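Local coordinates for protein glutathione S-transferase (Rhodospirillum rubrum F11, PDB 4O7H) that probably conjugates glutathione to electrophilic substrates, working as a dimer of subunits with a thioredoxin-like and a helical domain, at residues A[33-38]-A[114-119]; A[42-47]-A[58-63]. All blocks are in the same frame, centred on the assembly; numbering follows the deposited sequence.

Contact 1: A[33-38]-A[114-119]; sequences ETWIRN and KLLKRV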
loop_
_atom_site.group_PDB
_atom_site.type_symbol
_atom_site.label_atom_id
_atom_site.label_comp_id
_atom_site.label_asym_id
_atom_site.label_seq_id
_atom_site.Cartn_x
_atom_site.Cartn_y
_atom_site.Cartn_z
ATOM N N GLU A 33 -10.064 -1.575 -19.092
ATOM C CA GLU A 33 -8.697 -1.857 -19.471
ATOM C C GLU A 33 -7.852 -0.607 -19.299
ATOM O O GLU A 33 -7.827 0.269 -20.174
ATOM C CB GLU A 33 -8.682 -2.362 -20.934
ATOM C CG GLU A 33 -9.616 -3.563 -21.123
ATOM C CD GLU A 33 -9.559 -4.181 -22.535
ATOM O OE1 GLU A 33 -9.533 -3.435 -23.530
ATOM O OE2 GLU A 33 -9.567 -5.430 -22.632
ATOM N N THR A 34 -7.163 -0.499 -18.155
ATOM C CA THR A 34 -6.557 0.762 -17.759
ATOM C C THR A 34 -5.296 1.098 -18.567
ATOM O O THR A 34 -4.761 2.209 -18.469
ATOM C CB THR A 34 -6.241 0.763 -16.248
ATOM O OG1 THR A 34 -5.563 -0.464 -15.883
ATOM C CG2 THR A 34 -7.540 0.807 -15.461
ATOM N N TRP A 35 -4.863 0.126 -19.364
ATOM C CA TRP A 35 -3.750 0.285 -20.288
ATOM C C TRP A 35 -4.187 1.030 -21.545
ATOM O O TRP A 35 -3.355 1.367 -22.375
ATOM C CB TRP A 35 -3.126 -1.106 -20.635
ATOM C CG TRP A 35 -4.100 -2.235 -21.082
ATOM C CD1 TRP A 35 -4.441 -2.555 -22.378
ATOM C CD2 TRP A 35 -4.795 -3.193 -20.250
ATOM N NE1 TRP A 35 -5.320 -3.623 -22.398
ATOM C CE2 TRP A 35 -5.534 -4.051 -21.118
ATOM C CE3 TRP A 35 -4.842 -3.436 -18.875
ATOM C CZ2 TRP A 35 -6.337 -5.092 -20.646
ATOM C CZ3 TRP A 35 -5.653 -4.459 -18.405
ATOM C CH2 TRP A 35 -6.392 -5.278 -19.288
ATOM N N ILE A 36 -5.490 1.285 -21.679
ATOM C CA ILE A 36 -6.039 2.077 -22.766
ATOM C C ILE A 36 -6.626 3.361 -22.179
ATOM O O ILE A 36 -7.646 3.323 -21.468
ATOM C CB ILE A 36 -7.154 1.311 -23.508
ATOM C CG1 ILE A 36 -6.596 0.041 -24.167
ATOM C CG2 ILE A 36 -7.818 2.206 -24.566
ATOM C CD1 ILE A 36 -7.668 -0.877 -24.728
ATOM N N ARG A 37 -5.984 4.489 -22.469
ATOM C CA ARG A 37 -6.366 5.769 -21.873
ATOM C C ARG A 37 -7.850 6.058 -22.133
ATOM O O ARG A 37 -8.376 5.803 -23.211
ATOM C CB ARG A 37 -5.454 6.900 -22.387
ATOM N N ASN A 38 -8.549 6.514 -21.089
ATOM C CA ASN A 38 -9.988 6.776 -21.155
ATOM C C ASN A 38 -10.249 7.970 -20.253
ATOM O O ASN A 38 -10.194 7.878 -19.013
ATOM C CB ASN A 38 -10.783 5.558 -20.699
ATOM C CG ASN A 38 -12.271 5.813 -20.531
ATOM O OD1 ASN A 38 -12.775 6.924 -20.704
ATOM N ND2 ASN A 38 -12.992 4.765 -20.165
ATOM N N LYS A 114 4.361 -12.052 -18.182
ATOM C CA LYS A 114 3.668 -13.207 -18.761
ATOM C C LYS A 114 2.224 -13.004 -19.129
ATOM O O LYS A 114 1.675 -13.759 -19.948
ATOM C CB LYS A 114 3.789 -14.393 -17.817
ATOM C CG LYS A 114 5.245 -14.782 -17.682
ATOM C CD LYS A 114 5.418 -16.051 -16.921
ATOM C CE LYS A 114 4.928 -17.233 -17.721
ATOM N NZ LYS A 114 5.342 -18.473 -17.018
ATOM N N LEU A 115 1.567 -12.009 -18.527
ATOM C CA LEU A 115 0.187 -11.812 -18.780
ATOM C C LEU A 115 -0.069 -10.504 -19.506
ATOM O O LEU A 115 -0.658 -10.511 -20.600
ATOM C CB LEU A 115 -0.606 -11.887 -17.476
ATOM C CG LEU A 115 -0.451 -13.207 -16.744
ATOM C CD1 LEU A 115 -1.308 -13.221 -15.487
ATOM C CD2 LEU A 115 -0.813 -14.382 -17.662
ATOM N N LEU A 116 0.337 -9.382 -18.920
ATOM C CA LEU A 116 0.030 -8.096 -19.513
ATOM C C LEU A 116 0.687 -7.978 -20.890
ATOM O O LEU A 116 0.055 -7.519 -21.819
ATOM C CB LEU A 116 0.466 -6.916 -18.619
ATOM C CG LEU A 116 0.113 -5.562 -19.271
ATOM C CD1 LEU A 116 -1.388 -5.394 -19.482
ATOM C CD2 LEU A 116 0.682 -4.394 -18.480
ATOM N N LYS A 117 1.926 -8.432 -21.017
ATOM C CA LYS A 117 2.621 -8.227 -22.290
ATOM C C LYS A 117 1.943 -8.944 -23.414
ATOM O O LYS A 117 1.962 -8.465 -24.553
ATOM C CB LYS A 117 4.073 -8.637 -22.212
ATOM C CG LYS A 117 4.925 -7.531 -21.626
ATOM C CD LYS A 117 6.374 -7.625 -22.056
ATOM C CE LYS A 117 7.269 -7.241 -20.900
ATOM N NZ LYS A 117 8.695 -7.013 -21.251
ATOM N N ARG A 118 1.331 -10.080 -23.114
ATOM C CA ARG A 118 0.616 -10.819 -24.134
ATOM C C ARG A 118 -0.714 -10.161 -24.452
ATOM O O ARG A 118 -1.175 -10.178 -25.598
ATOM C CB ARG A 118 0.434 -12.266 -23.705
ATOM C CG ARG A 118 1.742 -13.038 -23.627
ATOM C CD ARG A 118 1.472 -14.494 -23.328
ATOM N NE ARG A 118 0.453 -15.062 -24.213
ATOM C CZ ARG A 118 -0.060 -16.281 -24.056
ATOM N NH1 ARG A 118 0.366 -17.053 -23.073
ATOM N NH2 ARG A 118 -0.986 -16.732 -24.891
ATOM N N VAL A 119 -1.339 -9.551 -23.448
ATOM C CA VAL A 119 -2.573 -8.837 -23.690
ATOM C C VAL A 119 -2.384 -7.614 -24.607
ATOM O O VAL A 119 -3.229 -7.359 -25.449
ATOM C CB VAL A 119 -3.255 -8.404 -22.376
ATOM C CG1 VAL A 119 -4.426 -7.509 -22.683
ATOM C CG2 VAL A 119 -3.714 -9.624 -21.613
#
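This is a small apolar contact at the surface between the two domains, in which Trp35, from the loop between strand 28-31 and helix 39-44, lies against Leu116 and Val119 at the C-terminal end of helix 85-119. Only side chains meet: no hydrogen bond crosses, the touching atoms are all of side chains, and the nearest CA atoms, those of Trp35 and Leu116, are 9.2 Å apart. The contact buries 129 Å² in all. A type I turn from Glu33 to Ile36, closed by Ile36 N donating to Glu33 O over 3.0 Å, presents the tryptophan. With CG between the backbone N and the carbonyl carbon (chi1 50°) and chi2 at 94°, the indole is set between Glu33 and the helix. One branch of Leu116 comes over a ring face: CD1 lies 4.0 Å from Trp35 CE3, off toward the rim. Val119 approaches obliquely, its CG1 3.7 Å from Trp35 CZ2. On the face opposite Leu116, Glu33 CB sits 3.5 Å above the Trp35 plane. Trp35 also meets His7 edge-to-face and touches Ile120. Replacing Trp35 with an alanine would probably open a gap beside Leu116 and Val119 and take away the edge-to-face partner of His7. As van der Waals packing partly open to solvent, the contact depends on shape and closeness rather than on bond direction.

Contact 2: A[42-47]-A[58-63]; sequences LAMNPE and GLTITD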
loop_
_atom_site.group_PDB
_atom_site.type_symbol
_atom_site.label_atom_id
_atom_site.label_comp_id
_atom_site.label_asym_id
_atom_site.label_seq_id
_atom_site.Cartn_x
_atom_site.Cartn_y
_atom_site.Cartn_z
ATOM N N LEU A 42 -10.465 8.374 -16.065
ATOM C CA LEU A 42 -9.533 9.221 -15.352
ATOM C C LEU A 42 -10.240 10.309 -14.586
ATOM O O LEU A 42 -9.828 10.689 -13.495
ATOM C CB LEU A 42 -8.547 9.893 -16.334
ATOM C CG LEU A 42 -7.340 9.082 -16.723
ATOM C CD1 LEU A 42 -6.531 9.851 -17.771
ATOM C CD2 LEU A 42 -6.472 8.776 -15.506
ATOM N N ALA A 43 -11.329 10.854 -15.162
ATOM C CA ALA A 43 -12.099 11.851 -14.459
ATOM C C ALA A 43 -12.670 11.296 -13.173
ATOM O O ALA A 43 -12.748 11.994 -12.194
ATOM C CB ALA A 43 -13.235 12.416 -15.332
ATOM N N MET A 44 -13.080 10.034 -13.191
ATOM C CA MET A 44 -13.628 9.391 -12.003
ATOM C C MET A 44 -12.535 9.005 -10.975
ATOM O O MET A 44 -12.722 9.191 -9.759
ATOM C CB MET A 44 -14.380 8.135 -12.442
ATOM C CG MET A 44 -14.897 7.304 -11.305
ATOM S SD MET A 44 -15.792 5.853 -11.856
ATOM C CE MET A 44 -14.532 4.962 -12.663
ATOM N N ASN A 45 -11.417 8.490 -11.488
ATOM C CA ASN A 45 -10.226 8.144 -10.711
ATOM C C ASN A 45 -8.943 8.642 -11.316
ATOM O O ASN A 45 -8.398 8.089 -12.267
ATOM C CB ASN A 45 -10.079 6.616 -10.564
ATOM C CG ASN A 45 -8.847 6.282 -9.765
ATOM O OD1 ASN A 45 -8.285 7.163 -9.157
ATOM N ND2 ASN A 45 -8.458 5.028 -9.704
ATOM N N PRO A 46 -8.456 9.772 -10.815
ATOM C CA PRO A 46 -7.257 10.349 -11.414
ATOM C C PRO A 46 -6.024 9.514 -11.403
ATOM O O PRO A 46 -5.096 9.782 -12.174
ATOM C CB PRO A 46 -7.049 11.613 -10.600
ATOM C CG PRO A 46 -7.624 11.322 -9.289
ATOM C CD PRO A 46 -8.878 10.514 -9.628
ATOM N N GLU A 47 -5.972 8.483 -10.539
ATOM C CA GLU A 47 -4.859 7.574 -10.545
ATOM C C GLU A 47 -4.882 6.617 -11.747
ATOM O O GLU A 47 -3.867 6.042 -12.117
ATOM C CB GLU A 47 -4.818 6.812 -9.215
ATOM C CG GLU A 47 -3.435 6.271 -8.969
ATOM C CD GLU A 47 -3.276 5.345 -7.767
ATOM O OE1 GLU A 47 -4.188 5.215 -6.896
ATOM O OE2 GLU A 47 -2.171 4.787 -7.690
ATOM N N GLY A 58 -24.172 6.822 -6.204
ATOM C CA GLY A 58 -23.058 7.491 -6.889
ATOM C C GLY A 58 -21.768 7.637 -6.084
ATOM O O GLY A 58 -20.756 8.111 -6.583
ATOM N N LEU A 59 -21.816 7.307 -4.813
ATOM C CA LEU A 59 -20.621 7.444 -3.967
ATOM C C LEU A 59 -19.546 6.562 -4.585
ATOM O O LEU A 59 -19.775 5.397 -4.797
ATOM C CB LEU A 59 -20.901 7.052 -2.515
ATOM C CG LEU A 59 -19.679 7.144 -1.614
ATOM C CD1 LEU A 59 -19.210 8.588 -1.398
ATOM C CD2 LEU A 59 -19.951 6.449 -0.291
ATOM N N THR A 60 -18.386 7.143 -4.840
ATOM C CA THR A 60 -17.291 6.518 -5.567
ATOM C C THR A 60 -16.086 6.350 -4.649
ATOM O O THR A 60 -15.568 7.350 -4.105
ATOM C CB THR A 60 -16.896 7.401 -6.735
ATOM O OG1 THR A 60 -18.017 7.532 -7.609
ATOM C CG2 THR A 60 -15.775 6.802 -7.519
ATOM N N ILE A 61 -15.683 5.092 -4.429
ATOM C CA ILE A 61 -14.578 4.753 -3.549
ATOM C C ILE A 61 -13.467 4.155 -4.398
ATOM O O ILE A 61 -13.675 3.199 -5.166
ATOM C CB ILE A 61 -15.012 3.740 -2.460
ATOM C CG1 ILE A 61 -16.378 4.136 -1.823
ATOM C CG2 ILE A 61 -13.905 3.530 -1.446
ATOM C CD1 ILE A 61 -16.391 5.434 -1.076
ATOM N N THR A 62 -12.281 4.752 -4.275
ATOM C CA THR A 62 -11.134 4.424 -5.123
ATOM C C THR A 62 -10.003 3.891 -4.221
ATOM O O THR A 62 -9.841 4.376 -3.093
ATOM C CB THR A 62 -10.706 5.731 -5.807
ATOM O OG1 THR A 62 -11.760 6.202 -6.678
ATOM C CG2 THR A 62 -9.478 5.578 -6.511
ATOM N N ASP A 63 -9.227 2.945 -4.724
ATOM C CA ASP A 63 -8.094 2.298 -4.076
ATOM C C ASP A 63 -8.583 1.052 -3.352
ATOM O O ASP A 63 -9.561 1.094 -2.606
ATOM C CB ASP A 63 -7.315 3.149 -3.042
ATOM C CG ASP A 63 -6.253 2.337 -2.338
ATOM O OD1 ASP A 63 -5.276 1.951 -2.992
ATOM O OD2 ASP A 63 -6.377 2.110 -1.128
HETATM O O HOH W 1 -11.542 9.601 -7.245
#
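Asn45 and Thr62 meet because each sends its branch anti to its own backbone N: CG of Asn45 at chi1 180°, and the CG2 methyl of Thr62, whose OG1 takes the place beside N at chi1 -64°. The methyl then rests over the flat side of the Asn45 amide: Thr62 CG2 is 3.3 Å from Asn45 OD1 and nearly as close to CG and ND2 of the same amide. From the other side of that amide comes Glu47 N, which donates to Asn45 OD1 over 3.0 Å from well above the carbonyl plane (63° out of it), an Asx turn just after helix 39-44. Asn45 ND2 is bonded to Glu49 O, so both polar ends of the buried amide are satisfied. One residue earlier on the helix and two on the strand, Met44 CG touches Thr60 CG2 at 3.9 Å, both side chains also packing on Val52 of strand 52-54. Thr60 OG1 turns back instead, donating to Gly58 O at 3.0 Å. A water donates to Met44 O at 2.8 Å and only weakly links to Thr62 OG1. Helix end and edge strand are thus joined by a methyl lying on an amide face and a methylene against a methyl, while the amide spends its hydrogen bonds on shaping its own loop.

How the contacts relate
One segment of each contact flanks helix 39-44: 33-38 leads into it, and 42-47 takes in its end and the loop beyond. The contact centres are about 19 Å apart, with no touch between them beyond this continuity. Contact 2 is nested inside the loop that contact 1 closes, and is internal to the thioredoxin-like domain; contact 1 joins that domain to the helical one, near the loop after strand 3-6. Contact 2 probably borders the glutathione site, since its strand 60-62 leads through Asp63, the N-cap, into helix 64-74, whose start binds the glutathione gamma-glutamyl group in many relatives. Glu47 and Asp63 both form salt bridges to Arg100 of the second subunit, placing contact 2 beside the dimer interface.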